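Local coordinates for protein polyguluronate lyase (Corynebacterium sp., PDB 1UAI) that probably cleaves the poly(alpha-L-guluronate) stretches of alginate by beta-elimination, using a jellyroll beta-sandwich scaffold, at residues A116-G121 and N188-G193; D124-R129 and G160-S165. All blocks are in the same frame, centred on the assembly; numbering follows the deposited sequence.

Contact 1 (A116-G121 and N188-G193); sequences AQIHDG and NYFKAG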
loop_
_atom_site.group_PDB
_atom_site.type_symbol
_atom_site.label_atom_id
_atom_site.label_comp_id
_atom_site.label_asym_id
_atom_site.label_seq_id
_atom_site.Cartn_x
_atom_site.Cartn_y
_atom_site.Cartn_z
ATOM N N ALA A 116 -0.509 3.473 0.338
ATOM C CA ALA A 116 -0.865 3.100 1.699
ATOM C C ALA A 116 -2.347 3.331 1.878
ATOM O O ALA A 116 -2.923 4.220 1.246
ATOM C CB ALA A 116 -0.081 3.931 2.707
ATOM N N GLN A 117 -2.979 2.536 2.729
ATOM C CA GLN A 117 -4.397 2.731 2.947
ATOM C C GLN A 117 -4.973 2.161 4.223
ATOM O O GLN A 117 -4.316 1.426 4.968
ATOM C CB GLN A 117 -5.212 2.185 1.756
ATOM C CG GLN A 117 -4.649 0.950 1.041
ATOM C CD GLN A 117 -5.631 0.324 0.039
ATOM O OE1 GLN A 117 -5.245 -0.499 -0.796
ATOM N NE2 GLN A 117 -6.901 0.700 0.133
ATOM N N ILE A 118 -6.200 2.595 4.489
ATOM C CA ILE A 118 -7.014 2.069 5.569
ATOM C C ILE A 118 -8.153 1.519 4.723
ATOM O O ILE A 118 -8.697 2.220 3.862
ATOM C CB ILE A 118 -7.588 3.133 6.528
ATOM C CG1 ILE A 118 -6.475 3.696 7.414
ATOM C CG2 ILE A 118 -8.686 2.500 7.397
ATOM C CD1 ILE A 118 -6.945 4.775 8.361
ATOM N N HIS A 119 -8.482 0.256 4.945
ATOM C CA HIS A 119 -9.534 -0.414 4.196
ATOM C C HIS A 119 -10.422 -1.087 5.236
ATOM O O HIS A 119 -9.963 -1.376 6.341
ATOM C CB HIS A 119 -8.881 -1.469 3.291
ATOM C CG HIS A 119 -9.748 -1.949 2.169
ATOM N ND1 HIS A 119 -10.855 -2.748 2.365
ATOM C CD2 HIS A 119 -9.652 -1.758 0.833
ATOM C CE1 HIS A 119 -11.402 -3.029 1.195
ATOM N NE2 HIS A 119 -10.692 -2.441 0.250
ATOM N N ASP A 120 -11.695 -1.300 4.924
ATOM C CA ASP A 120 -12.541 -2.009 5.874
ATOM C C ASP A 120 -13.244 -3.166 5.183
ATOM O O ASP A 120 -12.798 -3.615 4.128
ATOM C CB ASP A 120 -13.539 -1.077 6.593
ATOM C CG ASP A 120 -14.546 -0.421 5.666
ATOM O OD1 ASP A 120 -14.735 -0.877 4.521
ATOM O OD2 ASP A 120 -15.176 0.564 6.113
ATOM N N GLY A 121 -14.325 -3.662 5.773
ATOM C CA GLY A 121 -15.026 -4.785 5.179
ATOM C C GLY A 121 -15.760 -4.483 3.887
ATOM O O GLY A 121 -16.174 -5.402 3.179
ATOM N N ASN A 188 -11.743 -2.434 10.204
ATOM C CA ASN A 188 -10.675 -1.720 9.510
ATOM C C ASN A 188 -9.344 -2.452 9.588
ATOM O O ASN A 188 -9.108 -3.240 10.503
ATOM C CB ASN A 188 -10.486 -0.333 10.122
ATOM C CG ASN A 188 -11.736 0.501 10.063
ATOM O OD1 ASN A 188 -12.128 0.971 8.997
ATOM N ND2 ASN A 188 -12.378 0.688 11.212
ATOM N N TYR A 189 -8.477 -2.177 8.618
ATOM C CA TYR A 189 -7.140 -2.749 8.581
ATOM C C TYR A 189 -6.258 -1.898 7.679
ATOM O O TYR A 189 -6.750 -1.167 6.814
ATOM C CB TYR A 189 -7.174 -4.216 8.120
ATOM C CG TYR A 189 -7.704 -4.468 6.728
ATOM C CD1 TYR A 189 -6.849 -4.487 5.627
ATOM C CD2 TYR A 189 -9.058 -4.727 6.516
ATOM C CE1 TYR A 189 -7.327 -4.764 4.351
ATOM C CE2 TYR A 189 -9.547 -5.002 5.241
ATOM C CZ TYR A 189 -8.675 -5.021 4.165
ATOM O OH TYR A 189 -9.141 -5.305 2.901
ATOM N N PHE A 190 -4.954 -1.978 7.906
ATOM C CA PHE A 190 -3.985 -1.208 7.139
ATOM C C PHE A 190 -3.396 -1.992 5.970
ATOM O O PHE A 190 -3.360 -3.229 5.979
ATOM C CB PHE A 190 -2.822 -0.768 8.038
ATOM C CG PHE A 190 -3.201 0.209 9.119
ATOM C CD1 PHE A 190 -3.718 1.462 8.803
ATOM C CD2 PHE A 190 -2.987 -0.106 10.459
ATOM C CE1 PHE A 190 -4.010 2.388 9.807
ATOM C CE2 PHE A 190 -3.275 0.810 11.467
ATOM C CZ PHE A 190 -3.786 2.061 11.139
ATOM N N LYS A 191 -2.934 -1.249 4.966
ATOM C CA LYS A 191 -2.270 -1.821 3.798
ATOM C C LYS A 191 -1.169 -0.854 3.376
ATOM O O LYS A 191 -1.274 0.353 3.605
ATOM C CB LYS A 191 -3.225 -2.005 2.613
ATOM C CG LYS A 191 -4.501 -2.764 2.917
ATOM C CD LYS A 191 -5.112 -3.340 1.649
ATOM C CE LYS A 191 -4.334 -4.565 1.190
ATOM N NZ LYS A 191 -4.791 -5.070 -0.134
ATOM N N ALA A 192 -0.114 -1.383 2.765
ATOM C CA ALA A 192 0.996 -0.565 2.288
ATOM C C ALA A 192 1.727 -1.314 1.183
ATOM O O ALA A 192 1.939 -2.520 1.283
ATOM C CB ALA A 192 1.953 -0.245 3.429
ATOM N N GLY A 193 2.102 -0.592 0.130
ATOM C CA GLY A 193 2.797 -1.206 -0.988
ATOM C C GLY A 193 2.498 -0.466 -2.278
ATOM O O GLY A 193 2.371 0.758 -2.275
HETATM O O HOH W 1 -11.618 -6.446 2.631
#
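His-119 and Tyr-189 form one of two hydrogen-bonded pairs that join strands 116-119 and 189-192, antiparallel neighbours in one sheet of the jellyroll beta-sandwich. The Gln-Ile-His and Tyr-Phe-Lys-Ala-Gly sequences match signatures of the alginate lyase family, in whose relatives such strands line the substrate cleft. Each pair closes its ring with two bonds. His-119 N gives a nearly straight bond to Tyr-189 O (2.9 Å, 169° at the hydrogen), and Tyr-189 N returns one to His-119 O at 2.8 Å. Gln-117 N to Lys-191 O and Lys-191 N to Gln-117 O do the same, although there the donors lie well off the carbonyl planes. The acceptors also take CA-H...O contacts, among them Phe-190 CA to Gln-117 O at 3.4 Å.

Side chains segregate by face. Gln-117, His-119, Tyr-189 and Lys-191 share one, with Gln-117 CG against Lys-191 CB, while Lys-191 NZ forms a salt bridge with Glu-74. On the other, Ile-118 CG1 packs 3.7 Å from Phe-190 CE1. Where the pairing stops, Asn-188 OD1 lies near Asp-120 CB but takes its hydrogen bond from His-183, and Asp-120 OD1 accepts hydrogen bonds from the backbone N atoms of Asp-122 and Asp-123.

With CG between the backbone N and the carbonyl carbon (chi1 62°), the Tyr-189 ring is brought alongside His-119, whose CB sits over its face, 4.0 Å from the centroid. The two rings are slid apart with planes at 29°, and Tyr-189 OH lies over the imidazole face. That imidazole is fixed within its own segment, its ND1 donating in the ring plane to a lone pair of Asp-120 O. Tyr-189 OH in turn meets a water 2.7 Å away, which gives Asp-120 O a weak second bond.

Contact 2 (D124-R129 and G160-S165); sequences DVTVFR and GKFVVS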
loop_
_atom_site.group_PDB
_atom_site.type_symbol
_atom_site.label_atom_id
_atom_site.label_comp_id
_atom_site.label_asym_id
_atom_site.label_seq_id
_atom_site.Cartn_x
_atom_site.Cartn_y
_atom_site.Cartn_z
ATOM N N ASP A 124 -12.070 0.715 0.332
ATOM C CA ASP A 124 -11.028 1.590 0.850
ATOM C C ASP A 124 -11.680 2.766 1.570
ATOM O O ASP A 124 -12.707 3.287 1.130
ATOM C CB ASP A 124 -10.112 2.076 -0.283
ATOM C CG ASP A 124 -10.859 2.817 -1.374
ATOM O OD1 ASP A 124 -11.904 2.315 -1.833
ATOM O OD2 ASP A 124 -10.389 3.898 -1.784
ATOM N N VAL A 125 -11.086 3.168 2.688
ATOM C CA VAL A 125 -11.612 4.264 3.494
ATOM C C VAL A 125 -10.880 5.565 3.173
ATOM O O VAL A 125 -11.504 6.595 2.923
ATOM C CB VAL A 125 -11.476 3.927 4.996
ATOM C CG1 VAL A 125 -12.027 5.061 5.846
ATOM C CG2 VAL A 125 -12.217 2.629 5.296
ATOM N N THR A 126 -9.555 5.507 3.191
ATOM C CA THR A 126 -8.715 6.655 2.872
ATOM C C THR A 126 -7.350 6.096 2.502
ATOM O O THR A 126 -6.853 5.174 3.152
ATOM C CB THR A 126 -8.595 7.637 4.067
ATOM O OG1 THR A 126 -7.645 8.660 3.747
ATOM C CG2 THR A 126 -8.161 6.916 5.332
ATOM N N VAL A 127 -6.756 6.636 1.441
ATOM C CA VAL A 127 -5.462 6.155 0.977
ATOM C C VAL A 127 -4.567 7.299 0.507
ATOM O O VAL A 127 -5.036 8.418 0.281
ATOM C CB VAL A 127 -5.630 5.160 -0.221
ATOM C CG1 VAL A 127 -6.812 4.236 0.015
ATOM C CG2 VAL A 127 -5.815 5.924 -1.525
ATOM N N PHE A 128 -3.274 7.003 0.389
ATOM C CA PHE A 128 -2.290 7.952 -0.129
ATOM C C PHE A 128 -2.243 7.589 -1.611
ATOM O O PHE A 128 -1.821 6.487 -1.981
ATOM C CB PHE A 128 -0.921 7.734 0.517
ATOM C CG PHE A 128 -0.768 8.388 1.867
ATOM C CD1 PHE A 128 0.058 9.500 2.024
ATOM C CD2 PHE A 128 -1.434 7.888 2.982
ATOM C CE1 PHE A 128 0.218 10.103 3.271
ATOM C CE2 PHE A 128 -1.280 8.484 4.235
ATOM C CZ PHE A 128 -0.452 9.593 4.377
ATOM N N ARG A 129 -2.687 8.521 -2.447
ATOM C CA ARG A 129 -2.786 8.303 -3.881
ATOM C C ARG A 129 -2.018 9.331 -4.701
ATOM O O ARG A 129 -2.265 10.535 -4.595
ATOM C CB ARG A 129 -4.268 8.337 -4.272
ATOM C CG ARG A 129 -4.560 8.161 -5.753
ATOM C CD ARG A 129 -6.041 8.382 -6.054
ATOM N NE ARG A 129 -6.337 8.167 -7.467
ATOM C CZ ARG A 129 -6.904 7.070 -7.960
ATOM N NH1 ARG A 129 -7.260 6.077 -7.157
ATOM N NH2 ARG A 129 -7.088 6.953 -9.269
ATOM N N GLY A 160 4.356 9.039 6.148
ATOM C CA GLY A 160 2.919 9.171 6.259
ATOM C C GLY A 160 2.469 8.534 7.554
ATOM O O GLY A 160 3.139 7.647 8.089
ATOM N N LYS A 161 1.344 8.998 8.079
ATOM C CA LYS A 161 0.818 8.426 9.305
ATOM C C LYS A 161 -0.694 8.507 9.369
ATOM O O LYS A 161 -1.290 9.524 9.011
ATOM C CB LYS A 161 1.401 9.126 10.541
ATOM C CG LYS A 161 0.897 8.539 11.863
ATOM C CD LYS A 161 1.618 9.101 13.082
ATOM C CE LYS A 161 1.307 10.570 13.310
ATOM N NZ LYS A 161 1.931 11.071 14.569
ATOM N N PHE A 162 -1.302 7.409 9.801
ATOM C CA PHE A 162 -2.743 7.332 10.005
ATOM C C PHE A 162 -2.919 7.115 11.504
ATOM O O PHE A 162 -2.251 6.257 12.085
ATOM C CB PHE A 162 -3.364 6.099 9.342
ATOM C CG PHE A 162 -3.444 6.147 7.846
ATOM C CD1 PHE A 162 -4.290 7.038 7.195
ATOM C CD2 PHE A 162 -2.745 5.214 7.087
ATOM C CE1 PHE A 162 -4.444 6.991 5.809
ATOM C CE2 PHE A 162 -2.890 5.159 5.705
ATOM C CZ PHE A 162 -3.742 6.047 5.064
ATOM N N VAL A 163 -3.803 7.883 12.129
ATOM C CA VAL A 163 -4.108 7.687 13.543
ATOM C C VAL A 163 -5.628 7.653 13.611
ATOM O O VAL A 163 -6.293 8.632 13.266
ATOM C CB VAL A 163 -3.592 8.830 14.447
ATOM C CG1 VAL A 163 -3.996 8.561 15.894
ATOM C CG2 VAL A 163 -2.083 8.937 14.349
ATOM N N VAL A 164 -6.172 6.514 14.023
ATOM C CA VAL A 164 -7.616 6.355 14.121
ATOM C C VAL A 164 -8.035 6.189 15.573
ATOM O O VAL A 164 -7.519 5.325 16.285
ATOM C CB VAL A 164 -8.107 5.121 13.330
ATOM C CG1 VAL A 164 -9.631 5.107 13.291
ATOM C CG2 VAL A 164 -7.532 5.135 11.925
ATOM N N SER A 165 -8.964 7.033 16.007
ATOM C CA SER A 165 -9.479 6.983 17.369
ATOM C C SER A 165 -10.696 7.892 17.478
ATOM O O SER A 165 -10.811 8.871 16.744
ATOM C CB SER A 165 -8.406 7.428 18.368
ATOM O OG SER A 165 -8.050 8.784 18.171
#
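Phe-128 and Phe-162 meet across the hydrophobic interior of the beta-sandwich, joining strands that belong to its two facing sheets and whose axes come no nearer than 9.4 Å. From Phe-128 CB, which points toward the opposite strand, CG lies anti to the carbonyl carbon (chi1 -82°) and directs the ring across the gap. Its CD2 and CE2 form the edge that addresses Phe-162, CE2 standing 3.6 Å from Phe-162 CZ and over that ring's face. The result is an offset edge-to-face pair, centroids 5.3 Å apart and planes at 80°. Toward the tip, Phe-128 CE1 and CZ both face Gly-160 CA, CZ the nearer at 3.9 Å, where the lack of a side chain admits the ring. Thr-126 CG2 adds a methyl 3.7 Å from Phe-162 CE1, while its OG1 is hydrogen-bonded to Thr-138 O. Thr-126 itself belongs to a classic beta bulge, sharing Ile-118 as a partner with Val-125. Phe-99 extends the aromatic cluster by meeting Phe-128 edge to face. Apart from the weak electrostatics of a ring edge set against a ring face, the two sheets are held together here by close fit and exclusion of water.

Overall arrangement
Read from the N terminus, the chain passes through 116-121, turns, and comes back as 124-129, so the first halves of both contacts are adjacent strands of one sheet, bonded through Ile-118 O to Val-125 N and Ala-116 O to Phe-128 N. After two more strands of that sheet it crosses to the other, where 160-165 completes contact 2 after 30 intervening residues. Only later does 188-193 return to the first sheet and close contact 1, a loop of 66 residues with contact 2 nested inside it. Contact 1 thus builds within a sheet and contact 2 between sheets. Phe-162 links them, since Ile-118 and Phe-190 also pack on it.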